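Local coordinates for glyoxalase-like domain protein (Staphylococcus aureus, PDB 3P8A) that is of unknown function but carries a glyoxalase-like domain of the VOC family, at residues A[61-69]-A[181-191]. Sequence-based numbering, arbitrary orientation.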
loop_
_atom_site.group_PDB
_atom_site.type_symbol
_atom_site.label_atom_id
_atom_site.label_comp_id
_atom_site.label_asym_id
_atom_site.label_seq_id
_atom_site.Cartn_x
_atom_site.Cartn_y
_atom_site.Cartn_z
ATOM N N LYS A 61 -9.678 -0.062 -8.791
ATOM C CA LYS A 61 -9.323 0.671 -10.004
ATOM C C LYS A 61 -7.882 0.946 -9.784
ATOM O O LYS A 61 -7.476 1.194 -8.645
ATOM C CB LYS A 61 -10.086 1.989 -10.161
ATOM C CG LYS A 61 -11.469 1.865 -10.756
ATOM C CD LYS A 61 -11.950 3.252 -11.136
ATOM C CE LYS A 61 -13.378 3.266 -11.610
ATOM N NZ LYS A 61 -13.870 4.664 -11.735
ATOM N N LEU A 62 -7.081 0.834 -10.842
ATOM C CA LEU A 62 -5.634 0.924 -10.712
ATOM C C LEU A 62 -5.005 2.035 -11.488
ATOM O O LEU A 62 -5.335 2.256 -12.643
ATOM C CB LEU A 62 -5.012 -0.437 -11.093
ATOM C CG LEU A 62 -5.753 -1.672 -10.521
ATOM C CD1 LEU A 62 -5.507 -2.907 -11.344
ATOM C CD2 LEU A 62 -5.407 -1.898 -9.052
ATOM N N GLY A 63 -4.143 2.774 -10.801
ATOM C CA GLY A 63 -3.333 3.844 -11.351
ATOM C C GLY A 63 -1.906 3.339 -11.463
ATOM O O GLY A 63 -1.141 3.407 -10.495
ATOM N N TYR A 64 -1.551 2.764 -12.634
ATOM C CA TYR A 64 -0.204 2.241 -12.852
ATOM C C TYR A 64 0.787 3.373 -13.049
ATOM O O TYR A 64 0.601 4.225 -13.916
ATOM C CB TYR A 64 -0.165 1.260 -14.041
ATOM C CG TYR A 64 -0.920 -0.025 -13.804
ATOM C CD1 TYR A 64 -0.373 -1.046 -13.037
ATOM C CD2 TYR A 64 -2.165 -0.241 -14.385
ATOM C CE1 TYR A 64 -1.052 -2.249 -12.841
ATOM C CE2 TYR A 64 -2.853 -1.438 -14.199
ATOM C CZ TYR A 64 -2.292 -2.441 -13.427
ATOM O OH TYR A 64 -2.959 -3.630 -13.240
ATOM N N ILE A 65 1.834 3.385 -12.226
ATOM C CA ILE A 65 2.872 4.406 -12.292
ATOM C C ILE A 65 4.071 3.818 -13.040
ATOM O O ILE A 65 4.107 3.900 -14.268
ATOM C CB ILE A 65 3.188 5.005 -10.879
ATOM C CG1 ILE A 65 1.919 5.473 -10.152
ATOM C CG2 ILE A 65 4.220 6.129 -10.956
ATOM C CD1 ILE A 65 1.035 6.603 -10.932
ATOM N N ASN A 66 5.016 3.189 -12.326
ATOM C CA ASN A 66 6.214 2.595 -12.933
ATOM C C ASN A 66 6.730 1.465 -12.041
ATOM O O ASN A 66 7.406 1.720 -11.035
ATOM C CB ASN A 66 7.281 3.688 -13.178
ATOM C CG ASN A 66 8.440 3.283 -14.075
ATOM O OD1 ASN A 66 8.559 2.139 -14.541
ATOM N ND2 ASN A 66 9.336 4.226 -14.328
ATOM N N GLU A 67 6.327 0.217 -12.375
ATOM C CA GLU A 67 6.658 -1.018 -11.649
ATOM C C GLU A 67 6.035 -1.017 -10.226
ATOM O O GLU A 67 6.360 -1.850 -9.367
ATOM C CB GLU A 67 8.181 -1.313 -11.667
ATOM C CG GLU A 67 8.704 -1.617 -13.061
ATOM C CD GLU A 67 10.212 -1.615 -13.201
ATOM O OE1 GLU A 67 10.760 -0.631 -13.751
ATOM O OE2 GLU A 67 10.848 -2.607 -12.777
ATOM N N ASN A 68 5.095 -0.078 -10.018
ATOM C CA ASN A 68 4.303 0.103 -8.803
ATOM C C ASN A 68 3.024 0.837 -9.191
ATOM O O ASN A 68 2.908 1.316 -10.318
ATOM C CB ASN A 68 5.089 0.817 -7.683
ATOM C CG ASN A 68 5.888 2.016 -8.118
ATOM O OD1 ASN A 68 7.099 2.117 -7.856
ATOM N ND2 ASN A 68 5.238 2.946 -8.792
ATOM N N TYR A 69 2.031 0.858 -8.302
ATOM C CA TYR A 69 0.766 1.475 -8.666
ATOM C C TYR A 69 0.003 1.996 -7.482
ATOM O O TYR A 69 0.389 1.781 -6.340
ATOM C CB TYR A 69 -0.113 0.482 -9.471
ATOM C CG TYR A 69 -0.479 -0.800 -8.759
ATOM C CD1 TYR A 69 -1.746 -0.976 -8.211
ATOM C CD2 TYR A 69 0.426 -1.861 -8.676
ATOM C CE1 TYR A 69 -2.097 -2.166 -7.569
ATOM C CE2 TYR A 69 0.082 -3.059 -8.044
ATOM C CZ TYR A 69 -1.176 -3.200 -7.482
ATOM O OH TYR A 69 -1.521 -4.371 -6.860
ATOM N N LEU A 181 2.231 -5.347 -18.048
ATOM C CA LEU A 181 1.643 -4.076 -17.607
ATOM C C LEU A 181 2.329 -2.806 -18.122
ATOM O O LEU A 181 1.815 -1.707 -17.893
ATOM C CB LEU A 181 1.477 -4.031 -16.075
ATOM C CG LEU A 181 0.623 -5.130 -15.425
ATOM C CD1 LEU A 181 0.826 -5.137 -13.947
ATOM C CD2 LEU A 181 -0.873 -4.954 -15.717
ATOM N N GLN A 182 3.459 -2.944 -18.857
ATOM C CA GLN A 182 4.188 -1.805 -19.435
ATOM C C GLN A 182 3.285 -0.915 -20.285
ATOM O O GLN A 182 3.515 0.286 -20.339
ATOM C CB GLN A 182 5.445 -2.247 -20.221
ATOM C CG GLN A 182 5.180 -3.084 -21.480
ATOM C CD GLN A 182 6.421 -3.607 -22.171
ATOM O OE1 GLN A 182 7.516 -3.696 -21.592
ATOM N NE2 GLN A 182 6.258 -4.014 -23.427
ATOM N N LYS A 183 2.237 -1.502 -20.914
ATOM C CA LYS A 183 1.258 -0.787 -21.740
ATOM C C LYS A 183 0.432 0.205 -20.907
ATOM O O LYS A 183 -0.098 1.167 -21.463
ATOM C CB LYS A 183 0.342 -1.765 -22.514
ATOM C CG LYS A 183 -0.489 -2.690 -21.628
ATOM C CD LYS A 183 -1.700 -3.276 -22.341
ATOM C CE LYS A 183 -1.547 -4.727 -22.738
ATOM N NZ LYS A 183 -1.433 -5.636 -21.567
ATOM N N TYR A 184 0.339 -0.032 -19.580
ATOM C CA TYR A 184 -0.401 0.781 -18.611
ATOM C C TYR A 184 0.467 1.747 -17.795
ATOM O O TYR A 184 -0.083 2.685 -17.216
ATOM C CB TYR A 184 -1.229 -0.099 -17.650
ATOM C CG TYR A 184 -2.159 -1.086 -18.319
ATOM C CD1 TYR A 184 -3.079 -0.669 -19.279
ATOM C CD2 TYR A 184 -2.167 -2.425 -17.947
ATOM C CE1 TYR A 184 -3.943 -1.574 -19.892
ATOM C CE2 TYR A 184 -3.025 -3.340 -18.551
ATOM C CZ TYR A 184 -3.916 -2.909 -19.521
ATOM O OH TYR A 184 -4.759 -3.810 -20.124
ATOM N N PHE A 185 1.801 1.532 -17.738
ATOM C CA PHE A 185 2.709 2.390 -16.970
ATOM C C PHE A 185 2.735 3.822 -17.498
ATOM O O PHE A 185 2.826 4.045 -18.708
ATOM C CB PHE A 185 4.137 1.821 -16.909
ATOM C CG PHE A 185 4.374 0.524 -16.156
ATOM C CD1 PHE A 185 3.420 0.020 -15.272
ATOM C CD2 PHE A 185 5.559 -0.194 -16.329
ATOM C CE1 PHE A 185 3.644 -1.177 -14.578
ATOM C CE2 PHE A 185 5.776 -1.393 -15.640
ATOM C CZ PHE A 185 4.821 -1.874 -14.765
ATOM N N GLN A 186 2.659 4.793 -16.576
ATOM C CA GLN A 186 2.667 6.217 -16.912
ATOM C C GLN A 186 4.003 6.715 -16.421
ATOM O O GLN A 186 4.125 7.190 -15.290
ATOM C CB GLN A 186 1.494 6.927 -16.215
ATOM C CG GLN A 186 0.148 6.336 -16.585
ATOM C CD GLN A 186 -0.928 6.845 -15.682
ATOM O OE1 GLN A 186 -1.367 7.994 -15.802
ATOM N NE2 GLN A 186 -1.394 5.988 -14.772
ATOM N N LYS A 187 5.024 6.524 -17.258
ATOM C CA LYS A 187 6.435 6.776 -16.984
ATOM C C LYS A 187 6.910 8.221 -16.776
ATOM O O LYS A 187 8.066 8.443 -16.379
ATOM C CB LYS A 187 7.330 5.930 -17.893
ATOM C CG LYS A 187 7.229 4.447 -17.526
ATOM C CD LYS A 187 8.099 3.540 -18.371
ATOM C CE LYS A 187 7.982 2.110 -17.903
ATOM N NZ LYS A 187 8.824 1.188 -18.711
ATOM N N GLN A 188 5.990 9.186 -16.933
ATOM C CA GLN A 188 6.216 10.610 -16.641
ATOM C C GLN A 188 6.222 10.753 -15.093
ATOM O O GLN A 188 6.803 11.700 -14.557
ATOM C CB GLN A 188 5.079 11.470 -17.262
ATOM C CG GLN A 188 3.699 11.260 -16.616
ATOM C CD GLN A 188 2.510 11.227 -17.533
ATOM O OE1 GLN A 188 1.611 12.069 -17.463
ATOM N NE2 GLN A 188 2.433 10.200 -18.367
ATOM N N PHE A 189 5.557 9.798 -14.395
ATOM C CA PHE A 189 5.449 9.755 -12.945
ATOM C C PHE A 189 6.369 8.729 -12.340
ATOM O O PHE A 189 6.622 7.686 -12.940
ATOM C CB PHE A 189 4.015 9.426 -12.517
ATOM C CG PHE A 189 2.956 10.353 -13.041
ATOM C CD1 PHE A 189 2.991 11.714 -12.748
ATOM C CD2 PHE A 189 1.874 9.857 -13.755
ATOM C CE1 PHE A 189 1.995 12.565 -13.218
ATOM C CE2 PHE A 189 0.875 10.711 -14.222
ATOM C CZ PHE A 189 0.952 12.059 -13.966
ATOM N N SER A 190 6.795 8.997 -11.103
ATOM C CA SER A 190 7.653 8.143 -10.306
ATOM C C SER A 190 7.362 8.426 -8.828
ATOM O O SER A 190 7.487 9.572 -8.392
ATOM C CB SER A 190 9.119 8.425 -10.632
ATOM O OG SER A 190 9.959 7.385 -10.162
ATOM N N ILE A 191 6.916 7.404 -8.071
ATOM C CA ILE A 191 6.671 7.557 -6.634
ATOM C C ILE A 191 8.051 7.779 -5.988
ATOM O O ILE A 191 9.003 7.061 -6.302
ATOM C CB ILE A 191 5.856 6.388 -6.014
ATOM C CG1 ILE A 191 4.382 6.422 -6.498
ATOM C CG2 ILE A 191 5.916 6.409 -4.478
ATOM C CD1 ILE A 191 3.646 5.114 -6.474
HETATM O O HOH W 1 10.258 0.503 -16.182
HETATM O O HOH W 2 7.187 4.778 -9.359
#
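The ring of Phe185 is sandwiched: the backbone N of Glu67 stands 3.5 Å above one face, toward the rim, beside Asn66 CA, while Leu181 O and Gln182 N lie over the opposite face and Tyr64 CB meets the edge in plane. With CG of Phe185 anti to its carbonyl carbon, chi1 -66° sets the ring against the backbone of Asn66 and Glu67. The rings of Tyr64 and Tyr184 differ in tilt by just 19° yet are displaced laterally, so little of one covers the other; the closest approach is Tyr64 CD2 to Tyr184 CB at 3.4 Å. Leu181 runs roughly perpendicular to the Tyr64 side chain, and Leu181 CD2 comes to 3.5 Å from Tyr64 OH. Topologically, the tight hairpin turn between strands 58-64 and 69-75 of one mixed sheet, closed by a hydrogen bond from Ile65 N to Asn68 O, packs on the linker from helix 176-181 to strand 189-198 of the other; two such sheets are consistent with a glyoxalase-like (VOC) fold. Gln186 NE2 donates to Tyr64 O at 2.8 Å, tilted 31° from the carbonyl plane, whereas Gln186 OE1 accepts from Lys46 N, so both ends of the amide are engaged. Gln186 N adds a weak bond to Ile65 O (2.9 Å). Farther along, Ile65 CG2 rests 3.7 Å from Phe189 CB. One water donates to Asn66 OD1 and Glu67 OE1 and accepts from Lys187 NZ; a second accepts from Asn68 ND2 and Ile191 N.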